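Local coordinates for protein tryptophan decarboxylase 1 (Oryza sativa subsp. japonica, PDB 6KHO) that uses pyridoxal 5'-phosphate to decarboxylate L-tryptophan to tryptamine, and 5-hydroxy-L-tryptophan to serotonin, in the serotonin pathway of rice, at residues Thr450-Met462 with Val473-Arg485. Residues are numbered along the deposited sequence; the frame is centred on the assembly and turned at random.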
loop_
_atom_site.group_PDB
_atom_site.type_symbol
_atom_site.label_atom_id
_atom_site.label_comp_id
_atom_site.label_asym_id
_atom_site.label_seq_id
_atom_site.Cartn_x
_atom_site.Cartn_y
_atom_site.Cartn_z
ATOM N N THR A 450 34.054 27.568 18.137
ATOM C CA THR A 450 33.713 27.740 16.737
ATOM C C THR A 450 32.394 27.032 16.429
ATOM O O THR A 450 31.809 26.339 17.268
ATOM C CB THR A 450 34.827 27.197 15.846
ATOM O OG1 THR A 450 34.836 25.766 15.922
ATOM C CG2 THR A 450 36.183 27.737 16.290
ATOM N N GLU A 451 31.924 27.194 15.195
ATOM C CA GLU A 451 30.673 26.561 14.801
ATOM C C GLU A 451 30.879 25.129 14.326
ATOM O O GLU A 451 29.954 24.311 14.413
ATOM C CB GLU A 451 29.990 27.406 13.724
ATOM C CG GLU A 451 29.345 28.643 14.303
ATOM C CD GLU A 451 27.924 28.811 13.860
ATOM O OE1 GLU A 451 27.558 28.221 12.831
ATOM O OE2 GLU A 451 27.161 29.499 14.570
ATOM N N GLU A 452 32.081 24.795 13.851
ATOM C CA GLU A 452 32.396 23.393 13.586
ATOM C C GLU A 452 32.468 22.597 14.881
ATOM O O GLU A 452 32.107 21.413 14.912
ATOM C CB GLU A 452 33.715 23.272 12.818
ATOM C CG GLU A 452 33.738 23.978 11.461
ATOM C CD GLU A 452 34.157 25.435 11.551
ATOM O OE1 GLU A 452 34.643 25.961 10.528
ATOM O OE2 GLU A 452 33.993 26.058 12.626
ATOM N N ASP A 453 32.951 23.224 15.953
ATOM C CA ASP A 453 32.909 22.593 17.268
ATOM C C ASP A 453 31.472 22.391 17.726
ATOM O O ASP A 453 31.091 21.290 18.143
ATOM C CB ASP A 453 33.681 23.440 18.284
ATOM C CG ASP A 453 35.190 23.400 18.072
ATOM O OD1 ASP A 453 35.687 22.492 17.363
ATOM O OD2 ASP A 453 35.878 24.282 18.630
ATOM N N ALA A 454 30.658 23.454 17.663
ATOM C CA ALA A 454 29.257 23.360 18.057
ATOM C C ALA A 454 28.530 22.272 17.280
ATOM O O ALA A 454 27.617 21.630 17.814
ATOM C CB ALA A 454 28.564 24.710 17.862
ATOM N N ASP A 455 28.926 22.039 16.028
ATOM C CA ASP A 455 28.375 20.918 15.277
ATOM C C ASP A 455 28.626 19.604 16.005
ATOM O O ASP A 455 27.694 18.827 16.242
ATOM C CB ASP A 455 28.975 20.878 13.869
ATOM C CG ASP A 455 28.315 21.866 12.916
ATOM O OD1 ASP A 455 27.459 22.664 13.367
ATOM O OD2 ASP A 455 28.666 21.848 11.712
ATOM N N GLU A 456 29.880 19.341 16.384
ATOM C CA GLU A 456 30.179 18.082 17.059
ATOM C C GLU A 456 29.579 18.033 18.460
ATOM O O GLU A 456 29.276 16.945 18.960
ATOM C CB GLU A 456 31.690 17.845 17.108
ATOM C CG GLU A 456 32.086 16.362 17.024
ATOM C CD GLU A 456 31.909 15.772 15.621
ATOM O OE1 GLU A 456 32.031 14.534 15.467
ATOM O OE2 GLU A 456 31.653 16.551 14.673
ATOM N N ALA A 457 29.397 19.188 19.107
ATOM C CA ALA A 457 28.723 19.204 20.402
ATOM C C ALA A 457 27.279 18.738 20.271
ATOM O O ALA A 457 26.769 17.997 21.124
ATOM C CB ALA A 457 28.776 20.608 21.005
ATOM N N ASN A 458 26.601 19.163 19.205
ATOM C CA ASN A 458 25.214 18.763 19.012
ATOM C C ASN A 458 25.110 17.283 18.676
ATOM O O ASN A 458 24.196 16.599 19.146
ATOM C CB ASN A 458 24.574 19.626 17.929
ATOM C CG ASN A 458 24.293 21.024 18.410
ATOM O OD1 ASN A 458 23.437 21.233 19.264
ATOM N ND2 ASN A 458 25.018 21.998 17.867
ATOM N N ARG A 459 26.038 16.766 17.871
ATOM C CA ARG A 459 26.023 15.339 17.581
ATOM C C ARG A 459 26.271 14.522 18.843
ATOM O O ARG A 459 25.657 13.468 19.039
ATOM C CB ARG A 459 27.055 14.996 16.514
ATOM C CG ARG A 459 27.205 13.509 16.312
ATOM C CD ARG A 459 28.151 13.167 15.181
ATOM N NE ARG A 459 27.472 13.047 13.889
ATOM C CZ ARG A 459 26.641 12.055 13.565
ATOM N NH1 ARG A 459 26.365 11.096 14.444
ATOM N NH2 ARG A 459 26.082 12.023 12.362
ATOM N N GLU A 460 27.163 15.001 19.713
ATOM C CA GLU A 460 27.404 14.340 20.990
ATOM C C GLU A 460 26.156 14.380 21.861
ATOM O O GLU A 460 25.749 13.358 22.428
ATOM C CB GLU A 460 28.588 15.004 21.701
ATOM C CG GLU A 460 28.970 14.384 23.036
ATOM C CD GLU A 460 29.839 13.149 22.885
ATOM O OE1 GLU A 460 29.982 12.389 23.872
ATOM O OE2 GLU A 460 30.377 12.931 21.781
ATOM N N LEU A 461 25.542 15.559 21.982
ATOM C CA LEU A 461 24.301 15.697 22.738
ATOM C C LEU A 461 23.258 14.679 22.279
ATOM O O LEU A 461 22.694 13.934 23.091
ATOM C CB LEU A 461 23.766 17.122 22.591
ATOM C CG LEU A 461 22.472 17.436 23.334
ATOM C CD1 LEU A 461 22.594 17.018 24.794
ATOM C CD2 LEU A 461 22.111 18.914 23.211
ATOM N N MET A 462 23.018 14.621 20.967
ATOM C CA MET A 462 22.004 13.728 20.415
ATOM C C MET A 462 22.292 12.269 20.756
ATOM O O MET A 462 21.400 11.533 21.194
ATOM C CB MET A 462 21.929 13.921 18.897
ATOM C CG MET A 462 21.059 12.903 18.164
ATOM S SD MET A 462 21.186 13.043 16.364
ATOM C CE MET A 462 22.615 12.018 15.995
ATOM N N VAL A 473 16.021 11.335 19.697
ATOM C CA VAL A 473 16.183 12.588 18.981
ATOM C C VAL A 473 16.992 12.290 17.730
ATOM O O VAL A 473 17.957 11.517 17.776
ATOM C CB VAL A 473 16.882 13.646 19.861
ATOM C CG1 VAL A 473 17.158 14.911 19.078
ATOM C CG2 VAL A 473 16.032 13.950 21.073
ATOM N N ALA A 474 16.580 12.861 16.606
ATOM C CA ALA A 474 17.360 12.742 15.387
ATOM C C ALA A 474 17.599 14.138 14.828
ATOM O O ALA A 474 17.001 15.124 15.271
ATOM C CB ALA A 474 16.681 11.826 14.364
ATOM N N HIS A 475 18.500 14.230 13.863
ATOM C CA HIS A 475 19.033 15.525 13.484
ATOM C C HIS A 475 18.685 15.852 12.042
ATOM O O HIS A 475 18.142 15.033 11.296
ATOM C CB HIS A 475 20.558 15.573 13.668
ATOM C CG HIS A 475 21.314 14.903 12.565
ATOM N ND1 HIS A 475 21.504 13.540 12.514
ATOM C CD2 HIS A 475 21.915 15.408 11.458
ATOM C CE1 HIS A 475 22.192 13.231 11.429
ATOM N NE2 HIS A 475 22.457 14.348 10.773
ATOM N N THR A 476 19.044 17.072 11.659
ATOM C CA THR A 476 18.919 17.533 10.289
ATOM C C THR A 476 20.000 18.582 10.062
ATOM O O THR A 476 20.729 18.957 10.984
ATOM C CB THR A 476 17.509 18.078 10.019
ATOM O OG1 THR A 476 17.324 18.273 8.613
ATOM C CG2 THR A 476 17.284 19.379 10.756
ATOM N N VAL A 477 20.098 19.053 8.820
ATOM C CA VAL A 477 21.078 20.061 8.420
ATOM C C VAL A 477 20.318 21.264 7.876
ATOM O O VAL A 477 19.605 21.144 6.872
ATOM C CB VAL A 477 22.060 19.523 7.367
ATOM C CG1 VAL A 477 22.971 20.649 6.880
ATOM C CG2 VAL A 477 22.878 18.359 7.921
ATOM N N VAL A 478 20.474 22.416 8.532
ATOM C CA VAL A 478 19.768 23.645 8.179
ATOM C C VAL A 478 20.809 24.728 7.921
ATOM O O VAL A 478 21.459 25.205 8.862
ATOM C CB VAL A 478 18.799 24.090 9.281
ATOM C CG1 VAL A 478 18.116 25.382 8.881
ATOM C CG2 VAL A 478 17.781 22.985 9.588
ATOM N N GLY A 479 20.949 25.139 6.661
ATOM C CA GLY A 479 21.945 26.130 6.310
ATOM C C GLY A 479 23.339 25.711 6.725
ATOM O O GLY A 479 24.020 26.431 7.463
ATOM N N GLY A 480 23.754 24.525 6.285
ATOM C CA GLY A 480 25.082 24.007 6.557
ATOM C C GLY A 480 25.382 23.692 8.008
ATOM O O GLY A 480 26.538 23.429 8.354
ATOM N N ARG A 481 24.363 23.691 8.868
ATOM C CA ARG A 481 24.542 23.541 10.308
ATOM C C ARG A 481 23.891 22.258 10.813
ATOM O O ARG A 481 22.819 21.863 10.336
ATOM C CB ARG A 481 23.954 24.741 11.053
ATOM C CG ARG A 481 24.678 26.032 10.751
ATOM C CD ARG A 481 25.687 26.339 11.837
ATOM N NE ARG A 481 26.827 25.415 11.871
ATOM C CZ ARG A 481 27.783 25.322 10.946
ATOM N NH1 ARG A 481 27.779 26.109 9.880
ATOM N NH2 ARG A 481 28.758 24.435 11.092
ATOM N N PHE A 482 24.549 21.613 11.782
ATOM C CA PHE A 482 23.975 20.462 12.474
ATOM C C PHE A 482 22.896 20.943 13.433
ATOM O O PHE A 482 23.165 21.775 14.309
ATOM C CB PHE A 482 25.063 19.703 13.228
ATOM C CG PHE A 482 24.682 18.307 13.628
ATOM C CD1 PHE A 482 23.950 18.078 14.781
ATOM C CD2 PHE A 482 25.072 17.220 12.861
ATOM C CE1 PHE A 482 23.607 16.795 15.161
ATOM C CE2 PHE A 482 24.738 15.934 13.234
ATOM C CZ PHE A 482 24.002 15.720 14.390
ATOM N N VAL A 483 21.677 20.423 13.269
ATOM C CA VAL A 483 20.514 20.882 14.020
ATOM C C VAL A 483 19.783 19.670 14.594
ATOM O O VAL A 483 19.697 18.617 13.950
ATOM C CB VAL A 483 19.581 21.731 13.129
ATOM C CG1 VAL A 483 18.264 22.021 13.829
ATOM C CG2 VAL A 483 20.277 23.031 12.726
ATOM N N LEU A 484 19.294 19.805 15.822
ATOM C CA LEU A 484 18.470 18.778 16.440
ATOM C C LEU A 484 17.000 19.106 16.204
ATOM O O LEU A 484 16.559 20.235 16.459
ATOM C CB LEU A 484 18.756 18.679 17.942
ATOM C CG LEU A 484 20.165 18.243 18.361
ATOM C CD1 LEU A 484 20.212 17.849 19.835
ATOM C CD2 LEU A 484 20.659 17.095 17.492
ATOM N N ARG A 485 16.246 18.121 15.721
ATOM C CA ARG A 485 14.795 18.237 15.635
ATOM C C ARG A 485 14.141 17.732 16.919
ATOM O O ARG A 485 14.548 16.709 17.481
ATOM C CB ARG A 485 14.260 17.446 14.439
ATOM C CG ARG A 485 14.727 17.953 13.088
ATOM C CD ARG A 485 14.319 16.995 11.974
ATOM N NE ARG A 485 12.942 17.205 11.524
ATOM C CZ ARG A 485 11.889 16.537 11.993
ATOM N NH1 ARG A 485 12.037 15.619 12.951
ATOM N NH2 ARG A 485 10.675 16.791 11.512
#
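R481 and D455 carry the charged part of this contact. The guanidinium and carboxylate planes lie only 20° apart, and NE of R481 gives a hydrogen bond to OD1 of D455 at 3.2 Å on the syn side. NH2 of R481 stands 2.7 Å from OD2 of D455, but this second bond is strongly bent and therefore weak, though the pair still counts as a salt bridge. Bends at chi2 and chi3 curl the arginine back over the helix. CB of E451 lies over one guanidinium face; its carboxylate, whose OE1 is less surely placed, stands out of the guanidinium plane and pairs by charge, with no N-H directed at it. R439 of strand 435-440 pairs with both acids, making them a shared anionic site between two arginines. A methionine in place of R481 would probably leave D455 and E451 with R439 as their main counter-charge and the carboxylate of D455 freer to turn. The backbone N of F482 adds a weak bond to OD1 of D455.

Apolar contacts follow along the helix. CB of R459 sits over the F482 ring, 4.2 Å from its centroid and 27° off the normal, a CH-pi contact, while CB of N458 approaches CD1 of the ring at 3.6 Å. M462 reaches the ring edge with CE, and its SD lies 3.8 Å from CB of H475. Its CB meets CD2 of L484 at 3.7 Å, and L461 touches the other methyl, CD1.

The 451-462 part of helix 451-468 thus packs on the β-hairpin of strands 474-478 and 481-485, which turns at G479-G480, running at 28° to strand 481-485 with axes 7.9 Å apart. The hairpin belongs to the antiparallel sheet of the C-terminal small domain, as in fold type I pyridoxal-phosphate enzymes. N458 is tied through OD1 to I440 of neighbouring strand 435-440, and L461 also touches helix 495-513.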